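EtuB protein (Clostridium kluyveri DSM 555, PDB 3IO0) is a trimeric protein with two tandem microcompartment domains per chain that probably helps build the shell of a bacterial microcompartment associated with ethanol utilisation. Local coordinates at residues 16-21 with 40-45; 67-72 with 83-88. All blocks are in the same frame, centred on the assembly; numbering follows the deposited sequence.

Interaction 1: 16-21 with 40-45; sequences VGLVIA and IGIISA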
loop_
_atom_site.group_PDB
_atom_site.type_symbol
_atom_site.label_atom_id
_atom_site.label_comp_id
_atom_site.label_asym_id
_atom_site.label_seq_id
_atom_site.Cartn_x
_atom_site.Cartn_y
_atom_site.Cartn_z
ATOM N N VAL A 16 12.072 -5.166 -15.480
ATOM C CA VAL A 16 13.475 -5.183 -15.889
ATOM C C VAL A 16 14.200 -6.412 -15.409
ATOM O O VAL A 16 13.892 -6.956 -14.341
ATOM C CB VAL A 16 14.318 -4.036 -15.312
ATOM C CG1 VAL A 16 14.803 -3.144 -16.414
ATOM C CG2 VAL A 16 13.597 -3.304 -14.205
ATOM N N GLY A 17 15.188 -6.815 -16.199
ATOM C CA GLY A 17 16.162 -7.803 -15.799
ATOM C C GLY A 17 17.469 -7.089 -15.564
ATOM O O GLY A 17 17.913 -6.311 -16.401
ATOM N N LEU A 18 18.074 -7.336 -14.412
ATOM C CA LEU A 18 19.331 -6.708 -14.051
ATOM C C LEU A 18 20.270 -7.751 -13.505
ATOM O O LEU A 18 19.839 -8.801 -13.019
ATOM C CB LEU A 18 19.111 -5.634 -12.991
ATOM C CG LEU A 18 18.181 -4.487 -13.362
ATOM C CD1 LEU A 18 17.757 -3.746 -12.123
ATOM C CD2 LEU A 18 18.868 -3.560 -14.334
ATOM N N VAL A 19 21.559 -7.457 -13.578
ATOM C CA VAL A 19 22.574 -8.350 -13.056
ATOM C C VAL A 19 23.610 -7.512 -12.327
ATOM O O VAL A 19 24.016 -6.481 -12.842
ATOM C CB VAL A 19 23.220 -9.134 -14.204
ATOM C CG1 VAL A 19 24.560 -9.642 -13.811
ATOM C CG2 VAL A 19 22.335 -10.294 -14.593
ATOM N N ILE A 20 24.010 -7.912 -11.124
ATOM C CA ILE A 20 25.162 -7.277 -10.490
ATOM C C ILE A 20 26.259 -8.309 -10.293
ATOM O O ILE A 20 26.037 -9.363 -9.702
ATOM C CB ILE A 20 24.822 -6.553 -9.168
ATOM C CG1 ILE A 20 23.920 -5.347 -9.447
ATOM C CG2 ILE A 20 26.112 -6.121 -8.429
ATOM C CD1 ILE A 20 23.469 -4.574 -8.207
ATOM N N ALA A 21 27.443 -7.984 -10.805
ATOM C CA ALA A 21 28.567 -8.917 -10.856
ATOM C C ALA A 21 29.133 -9.259 -9.482
ATOM O O ALA A 21 29.308 -10.438 -9.146
ATOM C CB ALA A 21 29.654 -8.363 -11.755
ATOM N N ILE A 40 24.348 -11.367 -8.562
ATOM C CA ILE A 40 22.933 -11.170 -8.350
ATOM C C ILE A 40 22.210 -11.072 -9.686
ATOM O O ILE A 40 22.721 -10.492 -10.651
ATOM C CB ILE A 40 22.727 -9.914 -7.403
ATOM C CG1 ILE A 40 22.726 -10.352 -5.947
ATOM C CG2 ILE A 40 21.471 -9.116 -7.655
ATOM C CD1 ILE A 40 22.308 -11.789 -5.749
ATOM N N GLY A 41 21.036 -11.684 -9.744
ATOM C CA GLY A 41 20.138 -11.516 -10.875
ATOM C C GLY A 41 18.820 -10.971 -10.358
ATOM O O GLY A 41 18.283 -11.473 -9.366
ATOM N N ILE A 42 18.299 -9.940 -11.016
ATOM C CA ILE A 42 17.093 -9.272 -10.545
ATOM C C ILE A 42 15.980 -9.298 -11.580
ATOM O O ILE A 42 16.204 -9.022 -12.756
ATOM C CB ILE A 42 17.382 -7.801 -10.156
ATOM C CG1 ILE A 42 18.399 -7.736 -9.013
ATOM C CG2 ILE A 42 16.078 -7.066 -9.793
ATOM C CD1 ILE A 42 19.123 -6.419 -8.895
ATOM N N ILE A 43 14.779 -9.648 -11.132
ATOM C CA ILE A 43 13.567 -9.406 -11.906
ATOM C C ILE A 43 12.725 -8.476 -11.057
ATOM O O ILE A 43 12.370 -8.815 -9.930
ATOM C CB ILE A 43 12.787 -10.706 -12.246
ATOM C CG1 ILE A 43 13.682 -11.720 -12.963
ATOM C CG2 ILE A 43 11.585 -10.393 -13.111
ATOM C CD1 ILE A 43 14.137 -11.279 -14.347
ATOM N N SER A 44 12.439 -7.296 -11.594
ATOM C CA SER A 44 11.697 -6.273 -10.874
ATOM C C SER A 44 10.613 -5.723 -11.790
ATOM O O SER A 44 10.894 -5.435 -12.950
ATOM C CB SER A 44 12.647 -5.150 -10.440
ATOM O OG SER A 44 12.037 -4.279 -9.494
ATOM N N ALA A 45 9.386 -5.578 -11.290
ATOM C CA ALA A 45 8.287 -5.077 -12.121
ATOM C C ALA A 45 7.252 -4.267 -11.367
ATOM O O ALA A 45 7.060 -4.446 -10.153
ATOM C CB ALA A 45 7.604 -6.208 -12.842
#
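Val16, Leu18 and Ile20 each exchange two backbone hydrogen bonds with Ser44, Ile42 and Ile40 in turn, so six bonds join strands 16-20 and 40-45 antiparallel, 161° between their directions. Val16 N reaches Ser44 O at 2.8 Å, and Leu18 O receives Ile42 N at the same 2.8 Å. Gly17 with Ile43 and Val19 with Gly41 are the non-hydrogen-bonded pairs; there the gap is bridged by CA-H...O contacts, with Val19 CA 3.2 Å from Ile40 O and Gly17 CA 3.3 Å from Ile42 O.

On the face of Leu18 and Ile42, the two beta carbons meet at 4.0 Å, CB to CB. Ile42 sets its CG1 anti to the carbonyl carbon (chi1 -61°), and the extended chain carries CD1 to 4.2 Å from Leu18 CB. Ile20 and Ile40 likewise touch through CB and CB, at 4.3 Å. The second subunit packs on this face, its Met218, Gly155 and Ile159 against Val16, Leu18 and Ile20, while Gly155 N of that subunit hydrogen-bonds Ser44 OG.

On the reverse face Gly17 and Gly41 bring no side chain, and Ile43 sends CD1 across to 4.3 Å from Gly17 CA. Helix 93-111 covers this side, with Val93 and Arg97 on Val19 and Ala103 on Ile43. Main-chain polarity is thus spent inside the sheet of the first microcompartment domain, leaving one largely apolar face for the domain's own helix and the other for the trimer interface.

Interaction 2: 67-72 with 83-88; sequences VATIEL and GIFIVL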
loop_
_atom_site.group_PDB
_atom_site.type_symbol
_atom_site.label_atom_id
_atom_site.label_comp_id
_atom_site.label_asym_id
_atom_site.label_seq_id
_atom_site.Cartn_x
_atom_site.Cartn_y
_atom_site.Cartn_z
ATOM N N VAL A 67 17.637 -18.658 -4.769
ATOM C CA VAL A 67 16.748 -17.539 -4.522
ATOM C C VAL A 67 17.221 -16.760 -3.303
ATOM O O VAL A 67 17.251 -17.282 -2.189
ATOM C CB VAL A 67 15.297 -18.022 -4.357
ATOM C CG1 VAL A 67 14.408 -16.907 -3.835
ATOM C CG2 VAL A 67 14.765 -18.578 -5.682
ATOM N N ALA A 68 17.612 -15.512 -3.524
ATOM C CA ALA A 68 18.051 -14.648 -2.440
ATOM C C ALA A 68 16.841 -14.028 -1.753
ATOM O O ALA A 68 16.705 -14.101 -0.537
ATOM C CB ALA A 68 18.987 -13.578 -2.958
ATOM N N THR A 69 15.943 -13.433 -2.526
ATOM C CA THR A 69 14.775 -12.813 -1.929
ATOM C C THR A 69 13.620 -12.681 -2.911
ATOM O O THR A 69 13.833 -12.403 -4.088
ATOM C CB THR A 69 15.135 -11.440 -1.281
ATOM O OG1 THR A 69 14.020 -10.956 -0.534
ATOM C CG2 THR A 69 15.489 -10.415 -2.318
ATOM N N ILE A 70 12.400 -12.915 -2.429
ATOM C CA ILE A 70 11.192 -12.635 -3.206
ATOM C C ILE A 70 10.290 -11.730 -2.377
ATOM O O ILE A 70 9.774 -12.158 -1.356
ATOM C CB ILE A 70 10.416 -13.918 -3.539
ATOM C CG1 ILE A 70 11.327 -14.950 -4.199
ATOM C CG2 ILE A 70 9.193 -13.600 -4.401
ATOM C CD1 ILE A 70 10.815 -16.367 -4.073
ATOM N N GLU A 71 10.099 -10.488 -2.817
ATOM C CA GLU A 71 9.258 -9.525 -2.101
ATOM C C GLU A 71 8.176 -8.913 -2.993
ATOM O O GLU A 71 8.366 -8.762 -4.207
ATOM C CB GLU A 71 10.115 -8.428 -1.489
ATOM C CG GLU A 71 11.335 -8.958 -0.759
ATOM C CD GLU A 71 12.133 -7.886 -0.043
ATOM O OE1 GLU A 71 11.539 -6.882 0.410
ATOM O OE2 GLU A 71 13.365 -8.052 0.074
ATOM N N LEU A 72 7.043 -8.561 -2.381
ATOM C CA LEU A 72 5.877 -8.039 -3.100
ATOM C C LEU A 72 5.394 -6.682 -2.576
ATOM O O LEU A 72 4.670 -6.657 -1.591
ATOM C CB LEU A 72 4.712 -9.013 -2.923
ATOM C CG LEU A 72 4.496 -10.341 -3.662
ATOM C CD1 LEU A 72 5.737 -10.914 -4.305
ATOM C CD2 LEU A 72 3.881 -11.370 -2.713
ATOM N N GLY A 83 3.299 -5.693 -8.064
ATOM C CA GLY A 83 4.415 -5.579 -7.150
ATOM C C GLY A 83 5.316 -6.808 -7.232
ATOM O O GLY A 83 5.008 -7.826 -6.602
ATOM N N ILE A 84 6.421 -6.774 -7.976
ATOM C CA ILE A 84 7.338 -7.930 -7.862
ATOM C C ILE A 84 8.841 -7.620 -7.804
ATOM O O ILE A 84 9.350 -6.824 -8.595
ATOM C CB ILE A 84 7.000 -9.078 -8.851
ATOM C CG1 ILE A 84 7.865 -10.307 -8.584
ATOM C CG2 ILE A 84 7.158 -8.646 -10.262
ATOM C CD1 ILE A 84 7.510 -11.077 -7.329
ATOM N N PHE A 85 9.535 -8.252 -6.859
ATOM C CA PHE A 85 10.975 -8.066 -6.699
ATOM C C PHE A 85 11.665 -9.379 -6.350
ATOM O O PHE A 85 11.581 -9.867 -5.218
ATOM C CB PHE A 85 11.266 -7.003 -5.647
ATOM C CG PHE A 85 12.732 -6.768 -5.391
ATOM C CD1 PHE A 85 13.547 -6.202 -6.369
ATOM C CD2 PHE A 85 13.291 -7.077 -4.153
ATOM C CE1 PHE A 85 14.910 -5.965 -6.126
ATOM C CE2 PHE A 85 14.640 -6.852 -3.904
ATOM C CZ PHE A 85 15.454 -6.288 -4.896
ATOM N N ILE A 86 12.342 -9.945 -7.348
ATOM C CA ILE A 86 12.973 -11.252 -7.239
ATOM C C ILE A 86 14.470 -11.094 -7.411
ATOM O O ILE A 86 14.925 -10.489 -8.388
ATOM C CB ILE A 86 12.430 -12.215 -8.304
ATOM C CG1 ILE A 86 10.949 -12.485 -8.056
ATOM C CG2 ILE A 86 13.204 -13.514 -8.298
ATOM C CD1 ILE A 86 10.220 -13.083 -9.240
ATOM N N VAL A 87 15.229 -11.616 -6.448
ATOM C CA VAL A 87 16.683 -11.621 -6.530
ATOM C C VAL A 87 17.189 -13.051 -6.475
ATOM O O VAL A 87 16.911 -13.780 -5.525
ATOM C CB VAL A 87 17.355 -10.747 -5.433
ATOM C CG1 VAL A 87 18.860 -10.829 -5.518
ATOM C CG2 VAL A 87 16.940 -9.303 -5.586
ATOM N N LEU A 88 17.917 -13.438 -7.519
ATOM C CA LEU A 88 18.565 -14.732 -7.608
ATOM C C LEU A 88 20.054 -14.564 -7.348
ATOM O O LEU A 88 20.648 -13.576 -7.791
ATOM C CB LEU A 88 18.365 -15.316 -9.002
ATOM C CG LEU A 88 16.944 -15.448 -9.537
ATOM C CD1 LEU A 88 16.955 -15.988 -10.957
ATOM C CD2 LEU A 88 16.136 -16.346 -8.619
#
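The Phe85 ring has Glu71 at its edge: carboxylate oxygen OE2 lies near the ring plane, 4.3 Å from CD2. Thr69 CG2 approaches obliquely, 4.0 Å from Phe85 CE2. Each carboxylate oxygen has a hydroxyl partner: Thr69 OG1 donates to the anti lone pair of Glu71 OE2 over 3.0 Å, while OE1 bonds Ser177 OG of the second subunit. Ala154 of that subunit packs on Phe85.

On the sheet face that carries Phe85 and Glu71, Thr69 CG2 touches Val87 CB at 3.6 Å. With OG1 anti to the backbone N (chi1 -171°), the threonine turns its hydroxyl to Glu71 and its methyl to the valine.

The same pair belongs to a classic beta bulge, in which Ala68 and Thr69 are together set against Val87. Val87 O accepts from Ala68 N at 2.7 Å and from Thr69 N at 3.2 Å, the latter in the carbonyl plane on a lone pair. Glu71 and Phe85 are the other hydrogen-bonded pair, joined by two backbone bonds.

The opposite face is aliphatic. Ile70 CG2 meets Ile86 CG1, and Val67 CG2 meets Leu88 CD2. At the far end Leu72 and Ile84 lie side by side, with Leu72 CD1 3.5 Å from Ile84 CD1. Helix 50-61 packs on the Ile84, Ile86 and Leu88 side chains, and helix 132-138 on Val67 and Ile70. The chemistry divides by face: a carboxylate fixed by hydroxyls from its own strand and from a neighbouring chain serves the subunit interface, and branched hydrocarbon seats the sheet on helices.

In the fold
Interactions 1 and 2 belong to one antiparallel five-stranded sheet of the first microcompartment domain, where strands 39-45 and 84-90 are neighbours. Gly41 O to Leu88 N and Ile43 O to Ile86 N probably hydrogen-bond across that seam, and Ile40 packs on Val87. In interaction 1 every touching residue is buried, and the register is regular. Interaction 2 includes strand 66-71, outermost within this chain; it is partly buried, and a bulge shifts its pairing. Both meet the second subunit, but through different chemistry: interaction 1 mainly by apolar packing with a serine hydrogen bond, interaction 2 by an aromatic ring and a carboxylate.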